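Local atomic coordinates of Lmaj004144AAA protein (Leishmania major, PDB entry 1Y63), a protein that probably transfers phosphate between ATP and nucleoside monophosphates such as AMP, and probably also hydrolyses ATP to support late maturation of the small ribosomal subunit. Residues Gly10-Ile15 against Pro78-Arg83; Glu28-Ala31 against Gly36-His39; Ala31-Gly36 against Glu170-Val175. All coordinates share one frame; numbering follows the deposited sequence.

Interaction 1 of 3, residues Gly10-Ile15 against Pro78-Arg83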
loop_
_atom_site.group_PDB
_atom_site.type_symbol
_atom_site.label_atom_id
_atom_site.label_comp_id
_atom_site.label_asym_id
_atom_site.label_seq_id
_atom_site.Cartn_x
_atom_site.Cartn_y
_atom_site.Cartn_z
ATOM N N GLY A 10 -0.196 13.470 -12.165
ATOM C CA GLY A 10 -1.510 13.076 -11.675
ATOM C C GLY A 10 -1.578 12.990 -10.165
ATOM O O GLY A 10 -0.689 13.503 -9.469
ATOM N N ILE A 11 -2.636 12.346 -9.671
ATOM C CA ILE A 11 -2.815 12.108 -8.236
ATOM C C ILE A 11 -2.366 10.692 -7.921
ATOM O O ILE A 11 -2.810 9.737 -8.539
ATOM C CB ILE A 11 -4.276 12.303 -7.798
ATOM C CG1 ILE A 11 -4.746 13.727 -8.148
ATOM C CG2 ILE A 11 -4.430 12.016 -6.306
ATOM C CD1 ILE A 11 -4.079 14.798 -7.335
ATOM N N ASN A 12 -1.456 10.570 -6.957
ATOM C CA ASN A 12 -0.891 9.268 -6.566
ATOM C C ASN A 12 -1.223 8.964 -5.120
ATOM O O ASN A 12 -1.008 9.791 -4.252
ATOM C CB ASN A 12 0.617 9.255 -6.726
ATOM C CG ASN A 12 1.060 9.356 -8.166
ATOM O OD1 ASN A 12 0.347 8.943 -9.074
ATOM N ND2 ASN A 12 2.255 9.904 -8.380
ATOM N N ILE A 13 -1.732 7.762 -4.895
ATOM C CA ILE A 13 -2.079 7.260 -3.560
ATOM C C ILE A 13 -1.279 6.010 -3.258
ATOM O O ILE A 13 -1.084 5.163 -4.143
ATOM C CB ILE A 13 -3.582 6.898 -3.507
ATOM C CG1 ILE A 13 -4.441 8.114 -3.881
ATOM C CG2 ILE A 13 -3.962 6.308 -2.131
ATOM C CD1 ILE A 13 -5.890 7.733 -4.040
ATOM N N LEU A 14 -0.807 5.886 -2.014
ATOM C CA LEU A 14 -0.199 4.664 -1.528
ATOM C C LEU A 14 -1.130 4.031 -0.525
ATOM O O LEU A 14 -1.615 4.698 0.368
ATOM C CB LEU A 14 1.139 4.955 -0.856
ATOM C CG LEU A 14 1.866 3.769 -0.190
ATOM C CD1 LEU A 14 2.187 2.693 -1.212
ATOM C CD2 LEU A 14 3.122 4.288 0.499
ATOM N N ILE A 15 -1.412 2.736 -0.726
ATOM C CA ILE A 15 -2.139 1.909 0.249
ATOM C C ILE A 15 -1.124 0.938 0.854
ATOM O O ILE A 15 -0.494 0.141 0.144
ATOM C CB ILE A 15 -3.308 1.106 -0.377
ATOM C CG1 ILE A 15 -4.178 1.953 -1.321
ATOM C CG2 ILE A 15 -4.125 0.458 0.728
ATOM C CD1 ILE A 15 -4.834 3.131 -0.714
ATOM N N PRO A 78 9.233 6.278 -13.852
ATOM C CA PRO A 78 8.488 6.793 -15.012
ATOM C C PRO A 78 6.975 6.620 -14.918
ATOM O O PRO A 78 6.240 7.508 -15.377
ATOM C CB PRO A 78 9.073 6.000 -16.184
ATOM C CG PRO A 78 9.653 4.785 -15.570
ATOM C CD PRO A 78 10.209 5.250 -14.268
ATOM N N ILE A 79 6.518 5.529 -14.294
ATOM C CA ILE A 79 5.081 5.330 -14.106
ATOM C C ILE A 79 4.543 6.417 -13.173
ATOM O O ILE A 79 3.519 7.046 -13.426
ATOM C CB ILE A 79 4.772 3.959 -13.542
ATOM C CG1 ILE A 79 5.373 2.860 -14.436
ATOM C CG2 ILE A 79 3.280 3.760 -13.446
ATOM C CD1 ILE A 79 5.545 1.518 -13.721
ATOM N N MET A 80 5.261 6.657 -12.088
ATOM C CA MET A 80 4.740 7.522 -11.040
ATOM C C MET A 80 4.614 8.972 -11.456
ATOM O O MET A 80 3.788 9.690 -10.920
ATOM C CB MET A 80 5.592 7.391 -9.777
ATOM C CG MET A 80 5.541 5.986 -9.201
ATOM S SD MET A 80 3.854 5.398 -8.805
ATOM C CE MET A 80 3.351 6.613 -7.596
ATOM N N VAL A 81 5.422 9.403 -12.427
ATOM C CA VAL A 81 5.386 10.791 -12.899
ATOM C C VAL A 81 4.584 10.941 -14.191
ATOM O O VAL A 81 4.464 12.056 -14.724
ATOM C CB VAL A 81 6.806 11.384 -13.091
ATOM C CG1 VAL A 81 7.542 11.355 -11.775
ATOM C CG2 VAL A 81 7.571 10.635 -14.172
ATOM N N SER A 82 4.054 9.833 -14.689
ATOM C CA SER A 82 3.281 9.815 -15.936
ATOM C C SER A 82 1.873 10.395 -15.772
ATOM O O SER A 82 1.371 10.527 -14.667
ATOM C CB SER A 82 3.204 8.387 -16.492
ATOM O OG SER A 82 2.343 7.550 -15.743
ATOM N N ARG A 83 1.227 10.734 -16.895
ATOM C CA ARG A 83 -0.132 11.277 -16.839
ATOM C C ARG A 83 -1.082 10.212 -16.286
ATOM O O ARG A 83 -0.845 9.024 -16.454
ATOM C CB ARG A 83 -0.601 11.769 -18.220
ATOM C CG ARG A 83 -0.610 10.705 -19.314
ATOM C CD ARG A 83 -1.183 11.234 -20.650
ATOM N NE ARG A 83 -0.614 12.514 -21.093
ATOM C CZ ARG A 83 -0.921 13.114 -22.245
ATOM N NH1 ARG A 83 -1.782 12.558 -23.093
ATOM N NH2 ARG A 83 -0.359 14.276 -22.561
HETATM O O HOH W 1 1.921 11.323 -12.241
#
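N12 meets M80 twice over, once through its amide nitrogen and once through its amide plane. ND2 of N12 gives a hydrogen bond of 3.0 Å to O of M80, fairly straight at 159° and close to the plane of the amide. The thioether of M80 folds back, bent at both chi2 (-57°) and chi3 (-61°), and this brings its methyl CE over the same amide, 3.6 Å from CG of N12. Further hydrogen bonds, from ND2 to O of W100 and between OD1 and ND1 of H86, fix the rotation of the amide; asparagine suits this buried place because it is donor and acceptor at once. Strand 12-16 is the central strand of a parallel P-loop NTPase sheet, ordered 2-3-1-4-5, and N12 ties its start to the last turn of helix 66-80, which leads on to the adjoining strand 85-89. O of M80 also accepts from a water at 2.8 Å. The same water accepts from N of G10 at 3.0 Å and donates to O of S82 at 2.6 Å. OG of S82 turns back to O of I79 at 2.6 Å and binds a manganese ion in a site that also includes R83 and NE2 of H86.

Interaction 2 of 3, residues Glu28-Ala31 against Gly36-His39. With MN (manganese (II) ion), chain C.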
loop_
_atom_site.group_PDB
_atom_site.type_symbol
_atom_site.label_atom_id
_atom_site.label_comp_id
_atom_site.label_asym_id
_atom_site.label_seq_id
_atom_site.Cartn_x
_atom_site.Cartn_y
_atom_site.Cartn_z
ATOM N N GLU A 28 -7.891 -2.276 -5.791
ATOM C CA GLU A 28 -8.718 -2.668 -6.920
ATOM C C GLU A 28 -10.080 -1.999 -6.882
ATOM O O GLU A 28 -10.628 -1.637 -7.925
ATOM C CB GLU A 28 -8.819 -4.184 -7.041
ATOM C CG GLU A 28 -7.460 -4.832 -7.336
ATOM C CD GLU A 28 -6.993 -4.691 -8.785
ATOM O OE1 GLU A 28 -7.576 -3.921 -9.584
ATOM O OE2 GLU A 28 -6.009 -5.370 -9.136
ATOM N N MET A 29 -10.637 -1.802 -5.695
ATOM C CA MET A 29 -11.856 -0.994 -5.584
ATOM C C MET A 29 -11.678 0.430 -6.079
ATOM O O MET A 29 -12.518 0.953 -6.808
ATOM C CB MET A 29 -12.375 -0.993 -4.159
ATOM C CG MET A 29 -13.677 -0.256 -4.028
ATOM S SD MET A 29 -14.444 -0.136 -2.394
ATOM C CE MET A 29 -15.405 -1.637 -2.345
ATOM N N ILE A 30 -10.569 1.048 -5.709
ATOM C CA ILE A 30 -10.248 2.376 -6.198
ATOM C C ILE A 30 -10.111 2.385 -7.723
ATOM O O ILE A 30 -10.673 3.243 -8.414
ATOM C CB ILE A 30 -8.971 2.899 -5.493
ATOM C CG1 ILE A 30 -9.263 3.198 -4.017
ATOM C CG2 ILE A 30 -8.393 4.113 -6.203
ATOM C CD1 ILE A 30 -8.030 3.326 -3.159
ATOM N N ALA A 31 -9.360 1.432 -8.266
ATOM C CA ALA A 31 -9.155 1.380 -9.700
ATOM C C ALA A 31 -10.467 1.155 -10.441
ATOM O O ALA A 31 -10.644 1.669 -11.573
ATOM C CB ALA A 31 -8.165 0.308 -10.051
ATOM N N GLY A 36 -9.855 7.246 -13.487
ATOM C CA GLY A 36 -8.510 7.340 -14.026
ATOM C C GLY A 36 -7.384 6.805 -13.177
ATOM O O GLY A 36 -6.268 7.278 -13.332
ATOM N N PHE A 37 -7.651 5.831 -12.299
ATOM C CA PHE A 37 -6.605 5.233 -11.466
ATOM C C PHE A 37 -6.101 3.907 -12.016
ATOM O O PHE A 37 -6.901 3.018 -12.358
ATOM C CB PHE A 37 -7.095 5.026 -10.032
ATOM C CG PHE A 37 -6.979 6.232 -9.182
ATOM C CD1 PHE A 37 -7.987 7.186 -9.184
ATOM C CD2 PHE A 37 -5.845 6.455 -8.396
ATOM C CE1 PHE A 37 -7.878 8.314 -8.412
ATOM C CE2 PHE A 37 -5.736 7.581 -7.628
ATOM C CZ PHE A 37 -6.747 8.522 -7.642
ATOM N N GLN A 38 -4.778 3.792 -12.082
ATOM C CA GLN A 38 -4.058 2.573 -12.436
ATOM C C GLN A 38 -3.450 2.018 -11.158
ATOM O O GLN A 38 -2.775 2.751 -10.423
ATOM C CB GLN A 38 -2.910 2.877 -13.418
ATOM C CG GLN A 38 -1.970 1.683 -13.708
ATOM C CD GLN A 38 -0.657 2.094 -14.411
ATOM O OE1 GLN A 38 -0.526 3.212 -14.889
ATOM N NE2 GLN A 38 0.319 1.188 -14.439
ATOM N N HIS A 39 -3.648 0.723 -10.943
ATOM C CA HIS A 39 -3.145 0.006 -9.790
ATOM C C HIS A 39 -1.772 -0.563 -10.082
ATOM O O HIS A 39 -1.572 -1.244 -11.094
ATOM C CB HIS A 39 -4.108 -1.139 -9.462
ATOM C CG HIS A 39 -3.614 -2.124 -8.445
ATOM N ND1 HIS A 39 -3.837 -3.484 -8.564
ATOM C CD2 HIS A 39 -3.001 -1.950 -7.251
ATOM C CE1 HIS A 39 -3.356 -4.103 -7.499
ATOM N NE2 HIS A 39 -2.839 -3.199 -6.690
HETATM MN MN MN C . -4.418 -4.663 -10.441
HETATM O O HOH W 2 -5.728 -3.422 -11.380
HETATM O O HOH W 3 -10.009 4.046 -12.439
HETATM O O HOH W 4 -2.678 -3.810 -11.642
HETATM O O HOH W 5 -2.976 -6.212 -9.867
HETATM O O HOH W 6 -4.837 -5.955 -12.205
#
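E28 and H39 join through a manganese ion, which OE2 of E28 binds at 2.2 Å and ND1 of H39 at 2.3 Å. Four waters complete its six ligands. The approach of OE2 of E28 to ND1 of H39, 2.9 Å, is a spacing between two metal ligands rather than a hydrogen bond, and the carboxylate and imidazole planes stand 70° apart. The glutamate chain bends at chi2 (-77°) to carry its carboxylate to the metal; a carboxylate oxygen and an imidazole nitrogen are both common partners of manganese.

Hydrogen bonds support this sphere: OE1 of E28 accepts at 2.6 Å from one metal-bound water, O of H39 at 2.8 Å from another, and NE2 of H39 is held by D89.

The apolar contact joins two buried residues. CG2 of I30 sits over one face of the F37 ring in a CH-pi contact, 4.2 Å from the ring centroid and offset toward its rim. CB of A31 lies 3.8 Å from O of F37, a small side chain where helix and strand are close.

Helix 23-33, which follows the P-loop, thereby leans on edge strand 37-41; I30 continues to V87 and I15 of the sheet and to helix 161-178, and F37 to I13.

Interaction 3 of 3, residues Ala31-Gly36 against Glu170-Val175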
loop_
_atom_site.group_PDB
_atom_site.type_symbol
_atom_site.label_atom_id
_atom_site.label_comp_id
_atom_site.label_asym_id
_atom_site.label_seq_id
_atom_site.Cartn_x
_atom_site.Cartn_y
_atom_site.Cartn_z
ATOM N N ALA A 31 -9.360 1.432 -8.266
ATOM C CA ALA A 31 -9.155 1.380 -9.700
ATOM C C ALA A 31 -10.467 1.155 -10.441
ATOM O O ALA A 31 -10.644 1.669 -11.573
ATOM C CB ALA A 31 -8.165 0.308 -10.051
ATOM N N ALA A 32 -11.382 0.409 -9.829
ATOM C CA ALA A 32 -12.710 0.156 -10.424
ATOM C C ALA A 32 -13.697 1.304 -10.321
ATOM O O ALA A 32 -14.521 1.501 -11.226
ATOM C CB ALA A 32 -13.337 -1.085 -9.808
ATOM N N GLU A 33 -13.665 2.016 -9.206
ATOM C CA GLU A 33 -14.690 2.993 -8.843
ATOM C C GLU A 33 -14.318 4.426 -9.081
ATOM O O GLU A 33 -15.187 5.226 -9.384
ATOM C CB GLU A 33 -15.003 2.907 -7.364
ATOM C CG GLU A 33 -15.762 1.717 -6.954
ATOM C CD GLU A 33 -16.482 1.953 -5.632
ATOM O OE1 GLU A 33 -15.924 2.651 -4.758
ATOM O OE2 GLU A 33 -17.605 1.445 -5.478
ATOM N N LEU A 34 -13.058 4.774 -8.875
ATOM C CA LEU A 34 -12.608 6.167 -9.033
ATOM C C LEU A 34 -12.129 6.404 -10.463
ATOM O O LEU A 34 -11.863 5.455 -11.204
ATOM C CB LEU A 34 -11.539 6.524 -7.984
ATOM C CG LEU A 34 -11.897 6.343 -6.500
ATOM C CD1 LEU A 34 -10.892 7.129 -5.651
ATOM C CD2 LEU A 34 -13.292 6.732 -6.116
ATOM N N ASP A 35 -12.072 7.668 -10.871
ATOM C CA ASP A 35 -11.780 8.007 -12.259
ATOM C C ASP A 35 -10.290 8.048 -12.515
ATOM O O ASP A 35 -9.569 8.807 -11.859
ATOM C CB ASP A 35 -12.345 9.381 -12.625
ATOM C CG ASP A 35 -11.897 9.850 -14.001
ATOM O OD1 ASP A 35 -12.163 9.137 -14.994
ATOM O OD2 ASP A 35 -11.284 10.934 -14.095
ATOM N N GLY A 36 -9.855 7.246 -13.487
ATOM C CA GLY A 36 -8.510 7.340 -14.026
ATOM C C GLY A 36 -7.384 6.805 -13.177
ATOM O O GLY A 36 -6.268 7.278 -13.332
ATOM N N GLU A 170 -14.120 8.353 1.519
ATOM C CA GLU A 170 -13.256 9.380 2.105
ATOM C C GLU A 170 -12.104 9.703 1.151
ATOM O O GLU A 170 -11.747 10.858 0.965
ATOM C CB GLU A 170 -12.727 8.948 3.483
ATOM C CG GLU A 170 -11.828 9.981 4.158
ATOM C CD GLU A 170 -12.592 11.143 4.765
ATOM O OE1 GLU A 170 -13.806 10.997 4.991
ATOM O OE2 GLU A 170 -11.966 12.190 5.029
ATOM N N ILE A 171 -11.504 8.687 0.543
ATOM C CA ILE A 171 -10.431 8.906 -0.434
ATOM C C ILE A 171 -10.937 9.733 -1.619
ATOM O O ILE A 171 -10.285 10.689 -2.042
ATOM C CB ILE A 171 -9.845 7.546 -0.902
ATOM C CG1 ILE A 171 -9.074 6.897 0.249
ATOM C CG2 ILE A 171 -8.945 7.724 -2.109
ATOM C CD1 ILE A 171 -8.670 5.443 0.016
ATOM N N ARG A 172 -12.102 9.363 -2.148
ATOM C CA ARG A 172 -12.714 10.082 -3.260
ATOM C C ARG A 172 -12.878 11.560 -2.923
ATOM O O ARG A 172 -12.574 12.436 -3.738
ATOM C CB ARG A 172 -14.083 9.469 -3.619
ATOM C CG ARG A 172 -14.706 10.069 -4.871
ATOM C CD ARG A 172 -16.183 9.745 -5.015
ATOM N NE ARG A 172 -16.489 8.318 -5.148
ATOM C CZ ARG A 172 -16.494 7.622 -6.289
ATOM N NH1 ARG A 172 -16.165 8.180 -7.451
ATOM N NH2 ARG A 172 -16.814 6.331 -6.263
ATOM N N GLU A 173 -13.358 11.846 -1.718
ATOM C CA GLU A 173 -13.556 13.229 -1.296
ATOM C C GLU A 173 -12.248 13.997 -1.235
ATOM O O GLU A 173 -12.160 15.141 -1.709
ATOM C CB GLU A 173 -14.240 13.280 0.063
ATOM C CG GLU A 173 -15.681 12.831 0.069
ATOM C CD GLU A 173 -16.212 12.575 1.487
ATOM O OE1 GLU A 173 -15.483 12.809 2.477
ATOM O OE2 GLU A 173 -17.365 12.137 1.611
ATOM N N ARG A 174 -11.228 13.358 -0.658
ATOM C CA ARG A 174 -9.910 13.944 -0.556
ATOM C C ARG A 174 -9.266 14.135 -1.919
ATOM O O ARG A 174 -8.619 15.153 -2.150
ATOM C CB ARG A 174 -9.019 13.119 0.358
ATOM C CG ARG A 174 -9.476 13.131 1.795
ATOM C CD ARG A 174 -8.499 12.425 2.716
ATOM N NE ARG A 174 -8.849 12.636 4.124
ATOM C CZ ARG A 174 -7.975 12.762 5.127
ATOM N NH1 ARG A 174 -6.671 12.709 4.909
ATOM N NH2 ARG A 174 -8.421 12.945 6.370
ATOM N N VAL A 175 -9.487 13.191 -2.832
ATOM C CA VAL A 175 -8.931 13.282 -4.175
ATOM C C VAL A 175 -9.541 14.476 -4.932
ATOM O O VAL A 175 -8.841 15.200 -5.634
ATOM C CB VAL A 175 -9.142 11.963 -4.978
ATOM C CG1 VAL A 175 -8.887 12.165 -6.459
ATOM C CG2 VAL A 175 -8.241 10.898 -4.479
#
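L34 and R172 are set face-on: methyl CD2 of the leucine stands over the centre of the arginine's flat guanidinium, 3.3 Å from CZ of R172, which is tight for a methyl over a planar group. The arginine is shaped to receive it. CG of R172 lies opposite the backbone N (chi1 -173°) and the chain then bends at chi3 (-62°), which lays its methylenes and guanidinium along CD2 of L34; that methyl is also 3.8 Å from CB of R172. Arginine fits a partly apolar, solvent-facing edge because its methylenes and guanidinium face can pack on a leucine while the residue as a whole stays exposed.

The other methyl of L34, CD1, meets I171. It lies 4.1 Å from CG2 of I171, the two side chains crossing at about a right angle, with the branched isoleucine on the buried side of the contact. L34 is the first residue to leave helical geometry after helix 23-33, and its side chain closes the end of that helix against helix 161-178. Both helices lie on one face of the parallel P-loop NTPase sheet, where I171 continues onto I13, M103 and V105 of its strands.

E33 meets the guanidinium from other directions. Its backbone O is at the edge, near the guanidinium plane but 3.7 Å from NH1 of R172, while its extended side chain crosses the arginine. Carboxylate and guanidinium planes are 48° apart and OE1 of E33 is 4.1 Å from NH2 of R172, too far for a salt bridge; the opposite charges probably give a mild attraction at this exposed rim. Turned toward a different side of helix 161-178, NE of R174 forms a salt bridge with OE2 of E170 at 3.3 Å, one turn away, using the oxygen's anti lone pair.

Interactions 2 and 3 share a hydrophobic layer between the sheet and helices 23-33 and 161-178, which I13 of interaction 1 joins from the opposite side of its strand to the N12-M80 contact. CD1 of I13 lies 3.6 Å from CE2 of F37 in interaction 2 and 3.6 Å from CG2 of I171 in interaction 3. Interactions 2 and 3, their centres about 8 Å apart, share A31 and G36, and CD1 of I30 comes 3.9 Å from CD1 of I171. The nucleotide lies toward interaction 2: the side chain of E28 is about 7 Å from the bound ADP, that of I171 about 11 Å. Interactions 1 and 2 contribute to different manganese sites, whereas interaction 3 is structural packing.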